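Local structure of methyltransferase small domain-containing protein (Thermoplasma acidophilum, 1NE2) at residues Ala160-Val174 with Ala186-His198. The protein is of unknown function but probably acts as a methyltransferase using S-adenosylmethionine. Sequence-based numbering, arbitrary orientation.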
# COMPACT_ATOMS: atom_id res chain seq x y z
N ALA B 160 16.14 3.30 19.20
CA ALA B 160 17.42 3.16 18.53
C ALA B 160 17.30 3.37 17.02
O ALA B 160 18.29 3.65 16.34
CB ALA B 160 18.01 1.79 18.81
N ARG B 161 16.08 3.26 16.49
CA ARG B 161 15.87 3.42 15.06
C ARG B 161 14.89 4.53 14.70
O ARG B 161 14.66 4.80 13.52
CB ARG B 161 15.40 2.10 14.44
CG ARG B 161 16.49 1.06 14.28
CD ARG B 161 17.57 1.54 13.32
NE ARG B 161 18.59 0.52 13.07
CZ ARG B 161 19.64 0.69 12.27
NH1 ARG B 161 19.83 1.84 11.65
NH2 ARG B 161 20.51 -0.30 12.10
N GLY B 162 14.31 5.17 15.70
CA GLY B 162 13.37 6.25 15.44
C GLY B 162 13.05 7.08 16.67
O GLY B 162 13.66 6.93 17.72
N ASP B 163 12.08 7.98 16.52
CA ASP B 163 11.67 8.84 17.62
C ASP B 163 10.37 8.31 18.21
O ASP B 163 9.34 8.26 17.53
CB ASP B 163 11.47 10.27 17.13
CG ASP B 163 12.75 10.88 16.59
OD1 ASP B 163 13.71 11.03 17.37
OD2 ASP B 163 12.79 11.22 15.38
N VAL B 164 10.43 7.88 19.47
CA VAL B 164 9.24 7.36 20.14
C VAL B 164 8.42 8.55 20.65
O VAL B 164 8.81 9.21 21.61
CB VAL B 164 9.60 6.46 21.35
CG1 VAL B 164 8.32 5.98 22.04
CG2 VAL B 164 10.41 5.26 20.88
N PHE B 165 7.30 8.83 20.00
CA PHE B 165 6.48 9.95 20.43
C PHE B 165 5.30 9.49 21.27
O PHE B 165 4.60 10.30 21.87
CB PHE B 165 6.01 10.77 19.22
CG PHE B 165 5.23 9.99 18.21
CD1 PHE B 165 3.87 9.79 18.38
CD2 PHE B 165 5.86 9.46 17.09
CE1 PHE B 165 3.13 9.09 17.43
CE2 PHE B 165 5.14 8.75 16.14
CZ PHE B 165 3.77 8.57 16.31
N ARG B 166 5.09 8.17 21.33
CA ARG B 166 4.03 7.62 22.16
C ARG B 166 4.41 6.30 22.81
O ARG B 166 4.93 5.39 22.15
CB ARG B 166 2.73 7.41 21.34
CG ARG B 166 1.59 6.80 22.16
CD ARG B 166 0.25 6.88 21.42
NE ARG B 166 -0.02 8.26 21.05
CZ ARG B 166 -0.32 8.67 19.81
NH1 ARG B 166 -0.39 7.78 18.83
NH2 ARG B 166 -0.50 9.96 19.56
N GLU B 167 4.20 6.23 24.12
CA GLU B 167 4.43 5.03 24.92
C GLU B 167 3.35 5.18 25.97
O GLU B 167 3.56 5.76 27.03
CB GLU B 167 5.80 5.00 25.60
CG GLU B 167 6.05 3.64 26.22
CD GLU B 167 7.38 3.54 26.94
OE1 GLU B 167 8.31 4.31 26.60
OE2 GLU B 167 7.50 2.68 27.83
N GLU B 168 2.18 4.65 25.63
CA GLU B 168 1.01 4.78 26.46
C GLU B 168 0.52 3.51 27.13
O GLU B 168 0.42 2.46 26.50
CB GLU B 168 -0.10 5.38 25.60
CG GLU B 168 -1.42 5.59 26.31
CD GLU B 168 -2.49 6.06 25.35
OE1 GLU B 168 -2.17 6.30 24.17
OE2 GLU B 168 -3.65 6.19 25.78
N LYS B 169 0.19 3.62 28.41
CA LYS B 169 -0.31 2.48 29.16
C LYS B 169 -1.81 2.36 28.95
O LYS B 169 -2.55 3.34 29.08
CB LYS B 169 -0.00 2.66 30.65
CG LYS B 169 -0.52 1.52 31.53
CD LYS B 169 -0.23 1.77 33.00
CE LYS B 169 -0.99 2.98 33.53
NZ LYS B 169 -0.78 3.19 34.99
N VAL B 170 -2.26 1.17 28.60
CA VAL B 170 -3.68 0.90 28.40
C VAL B 170 -3.98 -0.38 29.15
O VAL B 170 -3.16 -1.30 29.19
CB VAL B 170 -4.03 0.73 26.90
CG1 VAL B 170 -3.75 2.01 26.14
CG2 VAL B 170 -3.25 -0.41 26.30
N TYR B 171 -5.15 -0.45 29.77
CA TYR B 171 -5.49 -1.64 30.53
C TYR B 171 -6.38 -2.59 29.76
O TYR B 171 -7.31 -2.17 29.05
CB TYR B 171 -6.14 -1.24 31.86
CG TYR B 171 -5.14 -0.66 32.83
CD1 TYR B 171 -4.26 -1.48 33.53
CD2 TYR B 171 -5.04 0.72 33.01
CE1 TYR B 171 -3.31 -0.94 34.39
CE2 TYR B 171 -4.09 1.27 33.87
CZ TYR B 171 -3.22 0.43 34.56
OH TYR B 171 -2.28 0.96 35.40
N ILE B 172 -6.07 -3.87 29.88
CA ILE B 172 -6.82 -4.94 29.22
C ILE B 172 -7.35 -5.86 30.31
O ILE B 172 -6.64 -6.18 31.26
CB ILE B 172 -5.91 -5.75 28.28
CG1 ILE B 172 -5.40 -4.84 27.15
CG2 ILE B 172 -6.67 -6.94 27.70
CD1 ILE B 172 -6.51 -4.25 26.29
N THR B 173 -8.60 -6.28 30.18
CA THR B 173 -9.20 -7.16 31.18
C THR B 173 -8.70 -8.60 31.10
O THR B 173 -8.47 -9.13 30.01
CB THR B 173 -10.74 -7.18 31.04
OG1 THR B 173 -11.27 -5.91 31.45
CG2 THR B 173 -11.35 -8.28 31.91
N VAL B 174 -8.52 -9.22 32.26
CA VAL B 174 -8.12 -10.61 32.30
C VAL B 174 -9.34 -11.36 32.81
O VAL B 174 -9.75 -11.17 33.97
CB VAL B 174 -6.95 -10.86 33.28
CG1 VAL B 174 -6.61 -12.35 33.32
CG2 VAL B 174 -5.74 -10.05 32.86
N ALA B 186 -7.63 -7.43 38.12
CA ALA B 186 -8.60 -7.75 37.09
C ALA B 186 -8.18 -7.31 35.69
O ALA B 186 -8.70 -7.82 34.70
CB ALA B 186 -9.94 -7.12 37.44
N ARG B 187 -7.25 -6.37 35.60
CA ARG B 187 -6.81 -5.88 34.30
C ARG B 187 -5.31 -5.72 34.19
O ARG B 187 -4.71 -4.93 34.91
CB ARG B 187 -7.51 -4.56 34.00
CG ARG B 187 -9.00 -4.71 33.75
CD ARG B 187 -9.77 -3.43 34.08
NE ARG B 187 -9.45 -2.32 33.19
CZ ARG B 187 -9.75 -2.28 31.89
NH1 ARG B 187 -10.37 -3.31 31.32
NH2 ARG B 187 -9.44 -1.21 31.17
N ILE B 188 -4.70 -6.47 33.27
CA ILE B 188 -3.27 -6.40 33.05
C ILE B 188 -2.91 -5.15 32.26
O ILE B 188 -3.78 -4.43 31.77
CB ILE B 188 -2.74 -7.63 32.28
CG1 ILE B 188 -3.61 -7.89 31.05
CG2 ILE B 188 -2.71 -8.84 33.21
CD1 ILE B 188 -3.17 -9.08 30.22
N GLU B 189 -1.61 -4.90 32.13
CA GLU B 189 -1.14 -3.72 31.43
C GLU B 189 -0.66 -4.00 30.01
O GLU B 189 0.08 -4.95 29.76
CB GLU B 189 -0.01 -3.07 32.24
CG GLU B 189 0.36 -1.67 31.82
CD GLU B 189 1.42 -1.06 32.72
OE1 GLU B 189 1.21 -1.03 33.95
OE2 GLU B 189 2.47 -0.62 32.21
N ALA B 190 -1.12 -3.17 29.07
CA ALA B 190 -0.70 -3.29 27.68
C ALA B 190 -0.00 -1.98 27.38
O ALA B 190 -0.08 -1.03 28.18
CB ALA B 190 -1.91 -3.48 26.77
N VAL B 191 0.69 -1.91 26.26
CA VAL B 191 1.39 -0.68 25.90
C VAL B 191 1.22 -0.35 24.43
O VAL B 191 1.26 -1.23 23.57
CB VAL B 191 2.90 -0.78 26.23
CG1 VAL B 191 3.56 -1.87 25.39
CG2 VAL B 191 3.57 0.56 25.99
N ILE B 192 1.01 0.94 24.16
CA ILE B 192 0.87 1.45 22.81
C ILE B 192 2.11 2.28 22.48
O ILE B 192 2.46 3.19 23.23
CB ILE B 192 -0.37 2.37 22.68
CG1 ILE B 192 -1.65 1.54 22.76
CG2 ILE B 192 -0.31 3.14 21.34
CD1 ILE B 192 -2.92 2.39 22.76
N PHE B 193 2.75 1.94 21.37
CA PHE B 193 3.94 2.65 20.91
C PHE B 193 3.65 3.34 19.59
O PHE B 193 2.96 2.77 18.74
CB PHE B 193 5.11 1.67 20.69
CG PHE B 193 5.89 1.38 21.93
CD1 PHE B 193 6.69 2.36 22.51
CD2 PHE B 193 5.83 0.12 22.53
CE1 PHE B 193 7.42 2.09 23.68
CE2 PHE B 193 6.55 -0.15 23.70
CZ PHE B 193 7.34 0.84 24.27
N GLY B 194 4.15 4.56 19.44
CA GLY B 194 4.02 5.33 18.22
C GLY B 194 5.44 5.80 17.97
O GLY B 194 6.03 6.45 18.84
N VAL B 195 6.01 5.47 16.81
CA VAL B 195 7.39 5.83 16.50
C VAL B 195 7.58 6.44 15.11
O VAL B 195 6.95 5.99 14.14
CB VAL B 195 8.31 4.58 16.59
CG1 VAL B 195 9.77 5.01 16.63
CG2 VAL B 195 7.95 3.74 17.80
N ARG B 196 8.43 7.46 15.01
CA ARG B 196 8.72 8.06 13.71
C ARG B 196 10.06 7.49 13.25
O ARG B 196 11.08 7.67 13.92
CB ARG B 196 8.82 9.58 13.82
CG ARG B 196 9.22 10.27 12.52
CD ARG B 196 8.24 9.95 11.39
NE ARG B 196 8.47 10.77 10.20
CZ ARG B 196 9.49 10.63 9.37
NH1 ARG B 196 10.40 9.68 9.58
NH2 ARG B 196 9.62 11.44 8.33
N ASN B 197 10.06 6.80 12.11
CA ASN B 197 11.28 6.19 11.58
C ASN B 197 12.36 7.23 11.27
O ASN B 197 12.09 8.26 10.66
CB ASN B 197 10.96 5.43 10.29
CG ASN B 197 12.01 4.40 9.94
OD1 ASN B 197 13.17 4.53 10.31
ND2 ASN B 197 11.60 3.38 9.20
N HIS B 198 13.59 6.97 11.70
CA HIS B 198 14.71 7.88 11.44
C HIS B 198 15.11 7.86 9.97
O HIS B 198 15.64 8.84 9.44
CB HIS B 198 15.92 7.49 12.28
CG HIS B 198 15.88 8.00 13.69
ND1 HIS B 198 16.66 7.47 14.69
CD2 HIS B 198 15.18 9.01 14.25
CE1 HIS B 198 16.45 8.13 15.81
NE2 HIS B 198 15.55 9.07 15.57
O HOH W 1 15.63 3.68 11.17
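F165 lays its ring over G194, whose CA sits 4.1 Å from the ring centroid and 24° off the ring normal, a CH-pi contact. F165 and R166 both face G194, a classic beta bulge: G194 O accepts from both F165 N (2.9 Å) and R166 N, and F165 CG is held between its own N and carbonyl carbon (chi1 58°), which turns the ring across the neighbouring strand. Packing is tight where V170 CG2 presses on A190 CB (3.4 Å) while CG1 meets I192 CD1; I192 is buried beneath helix 34-46. On the other face E167 CG comes within 3.3 Å of F193 CE1, the side chains lying side by side, and its carboxylate pairs with R155 and R151. Toward the hairpin end that face is exposed and polar: R187 NH1 reaches T173 OG1 in the guanidinium plane (2.8 Å), and K169 crosses E189 at about a right angle, K169 CD 3.3 Å from E189 OE1. With an alanine at E189, the K169 methylenes would probably lose their cover and R151 NH1 this carboxylate mate. The bulged, twisted antiparallel pairing of 162-173 with 187-197 matches the C-terminal 7-6 hairpin of the Rossmann-like class I methyltransferase fold, strand order 3-2-1-4-5-7-6.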